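Local coordinates for protein chitinase (Paenibacillus sp. FPU-7, PDB 5GZT) that probably hydrolyses internal beta-1,4 linkages of N-acetylglucosamine in chitin and chitodextrins, using family 18 glycosidase domains, at residues 697-706 / 716-724. Residues are numbered along the deposited sequence; the frame is centred on the assembly and turned at random.
Sequences IPAGITYTVA and AVYVNGGTV. With FMT (formic acid), chain J.
T704 and Y718 face each other as a hydrogen-bonded pair in an antiparallel beta hairpin of the immunoglobulin-like domain. T704 N donates to Y718 O, and Y718 N returns a bond to T704 O (2.8 Å). A706 and A716 repeat this pairing. With CG anti to its own carbonyl carbon (chi1 -62°), the Y718 ring lies along its own strand, with A716 CB over one face, and turns its CD2-CE2 edge to the neighbouring strand. A706 CB meets that edge in plane, 3.6 Å from Y718 CE2. T704 OG1 also reaches it, 3.4 Å from Y718 CD2.

On the other side of the sheet, Y703, V705 and V717 pack against V694, joining the hairpin to the second sheet. V719 CG2 meets I697 CD1 (3.7 Å), and V719 CG1 meets I701 CG2. N720 N donates to T702 O; beyond it the 697-701 loop and strand 722-723 have no direct backbone hydrogen bond. I701 CD1 rests on G722, 3.6 Å from its C atom. Waters bridge A699 O to T723 O and T702 N to G721 O. The Y703 side chain starts on the V705 side, and its ring end leads away from the partner strand. Its OH donates to O1 of formic acid (2.7 Å), which also bonds V694 N.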
ATOM      1  N   ILE B 697      12.808   8.035  41.789  1.00 21.14           N
ATOM      2  CA  ILE B 697      12.877   6.908  42.732  1.00 22.51           C
ATOM      3  C   ILE B 697      13.484   7.514  43.995  1.00 22.49           C
ATOM      4  O   ILE B 697      14.437   8.245  43.880  1.00 20.92           O
ATOM      5  CB  ILE B 697      13.834   5.820  42.245  1.00 24.82           C
ATOM      6  CG1 ILE B 697      13.376   5.196  40.887  1.00 26.85           C
ATOM      7  CG2 ILE B 697      14.006   4.756  43.302  1.00 25.94           C
ATOM      8  CD1 ILE B 697      12.122   4.390  40.989  1.00 25.38           C
ATOM      9  N   PRO B 698      12.949   7.237  45.191  1.00 21.81           N
ATOM     10  CA  PRO B 698      13.482   7.956  46.408  1.00 22.91           C
ATOM     11  C   PRO B 698      14.936   7.718  46.699  1.00 24.16           C
ATOM     12  O   PRO B 698      15.486   6.704  46.311  1.00 22.22           O
ATOM     13  CB  PRO B 698      12.650   7.358  47.541  1.00 23.75           C
ATOM     14  CG  PRO B 698      11.353   6.971  46.845  1.00 21.71           C
ATOM     15  CD  PRO B 698      11.778   6.431  45.536  1.00 21.33           C
ATOM     16  N   ALA B 699      15.556   8.655  47.412  1.00 26.60           N
ATOM     17  CA  ALA B 699      16.989   8.649  47.628  1.00 27.34           C
ATOM     18  C   ALA B 699      17.310   7.411  48.468  1.00 25.91           C
ATOM     19  O   ALA B 699      16.539   7.037  49.412  1.00 20.81           O
ATOM     20  CB  ALA B 699      17.430   9.926  48.379  1.00 30.57           C
ATOM     21  N   GLY B 700      18.350   6.702  48.034  1.00 25.41           N
ATOM     22  CA  GLY B 700      18.826   5.535  48.771  1.00 27.31           C
ATOM     23  C   GLY B 700      18.097   4.255  48.330  1.00 30.41           C
ATOM     24  O   GLY B 700      18.518   3.179  48.774  1.00 32.81           O
ATOM     25  N   ILE B 701      17.083   4.352  47.432  1.00 27.04           N
ATOM     26  CA  ILE B 701      16.444   3.191  46.885  1.00 24.27           C
ATOM     27  C   ILE B 701      17.102   2.877  45.537  1.00 24.42           C
ATOM     28  O   ILE B 701      17.188   3.715  44.669  1.00 26.62           O
ATOM     29  CB  ILE B 701      14.960   3.331  46.713  1.00 24.38           C
ATOM     30  CG1 ILE B 701      14.191   3.685  47.988  1.00 24.31           C
ATOM     31  CG2 ILE B 701      14.394   2.032  46.144  1.00 22.69           C
ATOM     32  CD1 ILE B 701      14.344   2.641  49.027  1.00 26.12           C
ATOM     33  N   THR B 702      17.636   1.676  45.399  1.00 23.67           N
ATOM     34  CA  THR B 702      18.307   1.315  44.126  1.00 24.92           C
ATOM     35  C   THR B 702      17.323   0.700  43.094  1.00 19.24           C
ATOM     36  O   THR B 702      16.251   0.240  43.430  1.00 23.03           O
ATOM     37  CB  THR B 702      19.466   0.388  44.386  1.00 24.57           C
ATOM     38  OG1 THR B 702      18.967  -0.788  45.013  1.00 26.76           O
ATOM     39  CG2 THR B 702      20.439   1.111  45.319  1.00 32.30           C
ATOM     40  N   TYR B 703      17.669   0.801  41.829  1.00 19.41           N
ATOM     41  CA  TYR B 703      16.829   0.236  40.803  1.00 18.51           C
ATOM     42  C   TYR B 703      17.749  -0.157  39.676  1.00 17.84           C
ATOM     43  O   TYR B 703      18.850   0.368  39.545  1.00 18.58           O
ATOM     44  CB  TYR B 703      15.817   1.285  40.289  1.00 17.98           C
ATOM     45  CG  TYR B 703      16.478   2.498  39.701  1.00 18.13           C
ATOM     46  CD1 TYR B 703      16.828   3.606  40.499  1.00 21.30           C
ATOM     47  CD2 TYR B 703      16.747   2.576  38.362  1.00 21.02           C
ATOM     48  CE1 TYR B 703      17.447   4.730  39.955  1.00 20.32           C
ATOM     49  CE2 TYR B 703      17.365   3.710  37.810  1.00 20.69           C
ATOM     50  CZ  TYR B 703      17.668   4.769  38.631  1.00 20.34           C
ATOM     51  OH  TYR B 703      18.274   5.830  38.109  1.00 25.28           O
ATOM     52  N   THR B 704      17.250  -1.025  38.816  1.00 17.58           N
ATOM     53  CA  THR B 704      17.960  -1.371  37.543  1.00 17.73           C
ATOM     54  C   THR B 704      16.942  -1.323  36.397  1.00 18.88           C
ATOM     55  O   THR B 704      15.682  -1.306  36.660  1.00 21.69           O
ATOM     56  CB  THR B 704      18.471  -2.817  37.642  1.00 19.44           C
ATOM     57  OG1 THR B 704      17.382  -3.680  37.911  1.00 21.03           O
ATOM     58  CG2 THR B 704      19.466  -3.038  38.763  1.00 19.89           C
ATOM     59  N   VAL B 705      17.411  -1.211  35.145  1.00 18.02           N
ATOM     60  CA  VAL B 705      16.520  -1.261  34.019  1.00 18.39           C
ATOM     61  C   VAL B 705      16.953  -2.458  33.157  1.00 20.79           C
ATOM     62  O   VAL B 705      18.121  -2.769  33.128  1.00 20.20           O
ATOM     63  CB  VAL B 705      16.516   0.004  33.194  1.00 20.00           C
ATOM     64  CG1 VAL B 705      16.190   1.180  34.092  1.00 21.89           C
ATOM     65  CG2 VAL B 705      17.874   0.206  32.543  1.00 21.18           C
ATOM     66  N   ALA B 706      15.998  -3.120  32.501  1.00 19.81           N
ATOM     67  CA  ALA B 706      16.263  -4.267  31.658  1.00 18.48           C
ATOM     68  C   ALA B 706      15.072  -4.377  30.719  1.00 18.53           C
ATOM     69  O   ALA B 706      14.045  -3.618  30.813  1.00 17.73           O
ATOM     70  CB  ALA B 706      16.439  -5.569  32.483  1.00 18.62           C
ATOM     71  N   ALA B 716      11.562  -2.837  31.603  1.00 16.01           N
ATOM     72  CA  ALA B 716      11.327  -3.095  33.005  1.00 15.36           C
ATOM     73  C   ALA B 716      12.220  -2.219  33.822  1.00 15.69           C
ATOM     74  O   ALA B 716      13.432  -2.104  33.536  1.00 15.24           O
ATOM     75  CB  ALA B 716      11.648  -4.526  33.363  1.00 17.04           C
ATOM     76  N   VAL B 717      11.626  -1.570  34.828  1.00 15.87           N
ATOM     77  CA  VAL B 717      12.376  -0.843  35.818  1.00 15.25           C
ATOM     78  C   VAL B 717      12.197  -1.591  37.072  1.00 15.28           C
ATOM     79  O   VAL B 717      11.101  -1.557  37.630  1.00 16.94           O
ATOM     80  CB  VAL B 717      11.929   0.640  35.980  1.00 16.25           C
ATOM     81  CG1 VAL B 717      12.785   1.328  37.034  1.00 16.71           C
ATOM     82  CG2 VAL B 717      11.987   1.408  34.679  1.00 17.56           C
ATOM     83  N   TYR B 718      13.243  -2.249  37.578  1.00 15.78           N
ATOM     84  CA  TYR B 718      13.153  -3.059  38.809  1.00 18.33           C
ATOM     85  C   TYR B 718      13.503  -2.143  40.001  1.00 20.24           C
ATOM     86  O   TYR B 718      14.625  -1.607  40.086  1.00 22.57           O
ATOM     87  CB  TYR B 718      14.131  -4.252  38.760  1.00 21.42           C
ATOM     88  CG  TYR B 718      13.850  -5.238  37.607  1.00 25.85           C
ATOM     89  CD1 TYR B 718      12.786  -6.151  37.639  1.00 30.13           C
ATOM     90  CD2 TYR B 718      14.681  -5.261  36.494  1.00 32.73           C
ATOM     91  CE1 TYR B 718      12.548  -7.003  36.561  1.00 29.52           C
ATOM     92  CE2 TYR B 718      14.486  -6.133  35.481  1.00 27.26           C
ATOM     93  CZ  TYR B 718      13.445  -6.966  35.474  1.00 30.33           C
ATOM     94  OH  TYR B 718      13.337  -7.750  34.306  1.00 36.12           O
ATOM     95  N   VAL B 719      12.513  -1.848  40.845  1.00 21.31           N
ATOM     96  CA  VAL B 719      12.743  -1.043  42.060  1.00 20.14           C
ATOM     97  C   VAL B 719      13.094  -2.056  43.146  1.00 19.25           C
ATOM     98  O   VAL B 719      12.320  -2.958  43.478  1.00 20.87           O
ATOM     99  CB  VAL B 719      11.487  -0.232  42.425  1.00 20.19           C
ATOM    100  CG1 VAL B 719      11.699   0.539  43.714  1.00 19.48           C
ATOM    101  CG2 VAL B 719      11.201   0.770  41.297  1.00 22.30           C
ATOM    102  N   ASN B 720      14.249  -1.900  43.710  1.00 22.72           N
ATOM    103  CA  ASN B 720      14.723  -2.790  44.782  1.00 23.42           C
ATOM    104  C   ASN B 720      13.983  -2.728  46.040  1.00 28.17           C
ATOM    105  O   ASN B 720      13.873  -3.740  46.790  1.00 27.57           O
ATOM    106  CB  ASN B 720      16.088  -2.405  45.175  1.00 30.46           C
ATOM    107  CG  ASN B 720      17.028  -3.484  44.937  1.00 48.61           C
ATOM    108  OD1 ASN B 720      17.022  -4.492  45.706  1.00 52.60           O
ATOM    109  ND2 ASN B 720      17.838  -3.349  43.838  1.00 52.03           N
ATOM    110  N   GLY B 721      13.453  -1.572  46.385  1.00 25.82           N
ATOM    111  CA  GLY B 721      12.786  -1.640  47.679  1.00 33.45           C
ATOM    112  C   GLY B 721      13.764  -1.273  48.807  1.00 33.92           C
ATOM    113  O   GLY B 721      15.026  -1.392  48.670  1.00 32.04           O
ATOM    114  N   GLY B 722      13.171  -0.778  49.884  1.00 25.61           N
ATOM    115  CA  GLY B 722      13.960  -0.319  50.988  1.00 28.07           C
ATOM    116  C   GLY B 722      13.154   0.718  51.766  1.00 24.80           C
ATOM    117  O   GLY B 722      11.920   0.728  51.689  1.00 22.84           O
ATOM    118  N   THR B 723      13.871   1.527  52.530  1.00 24.15           N
ATOM    119  CA  THR B 723      13.270   2.395  53.549  1.00 25.53           C
ATOM    120  C   THR B 723      13.429   3.804  53.038  1.00 23.60           C
ATOM    121  O   THR B 723      14.515   4.244  52.796  1.00 21.60           O
ATOM    122  CB  THR B 723      13.990   2.270  54.894  1.00 27.75           C
ATOM    123  OG1 THR B 723      13.907   0.909  55.321  1.00 26.12           O
ATOM    124  CG2 THR B 723      13.245   3.221  56.043  1.00 26.89           C
ATOM    125  N   VAL B 724      12.313   4.460  52.779  1.00 20.32           N
ATOM    126  CA  VAL B 724      12.354   5.835  52.305  1.00 19.56           C
ATOM    127  C   VAL B 724      12.623   6.687  53.557  1.00 19.43           C
ATOM    128  O   VAL B 724      12.102   6.357  54.644  1.00 21.57           O
ATOM    129  CB  VAL B 724      10.991   6.158  51.653  1.00 20.45           C
ATOM    130  CG1 VAL B 724      10.905   7.591  51.218  1.00 20.98           C
ATOM    131  CG2 VAL B 724      10.714   5.181  50.465  1.00 23.15           C
TER
HETATM  132  C   FMT J4008      19.170   7.104  35.491  1.00 44.97           C
HETATM  133  O1  FMT J4008      18.442   6.077  35.380  1.00 33.18           O
HETATM  134  O2  FMT J4008      20.068   7.545  34.548  1.00 37.89           O
HETATM  135  O   HOH W   1      16.536   4.787  51.006  1.00 45.83           O
HETATM  136  O   HOH W   2      17.112  -0.321  47.602  1.00 27.70           O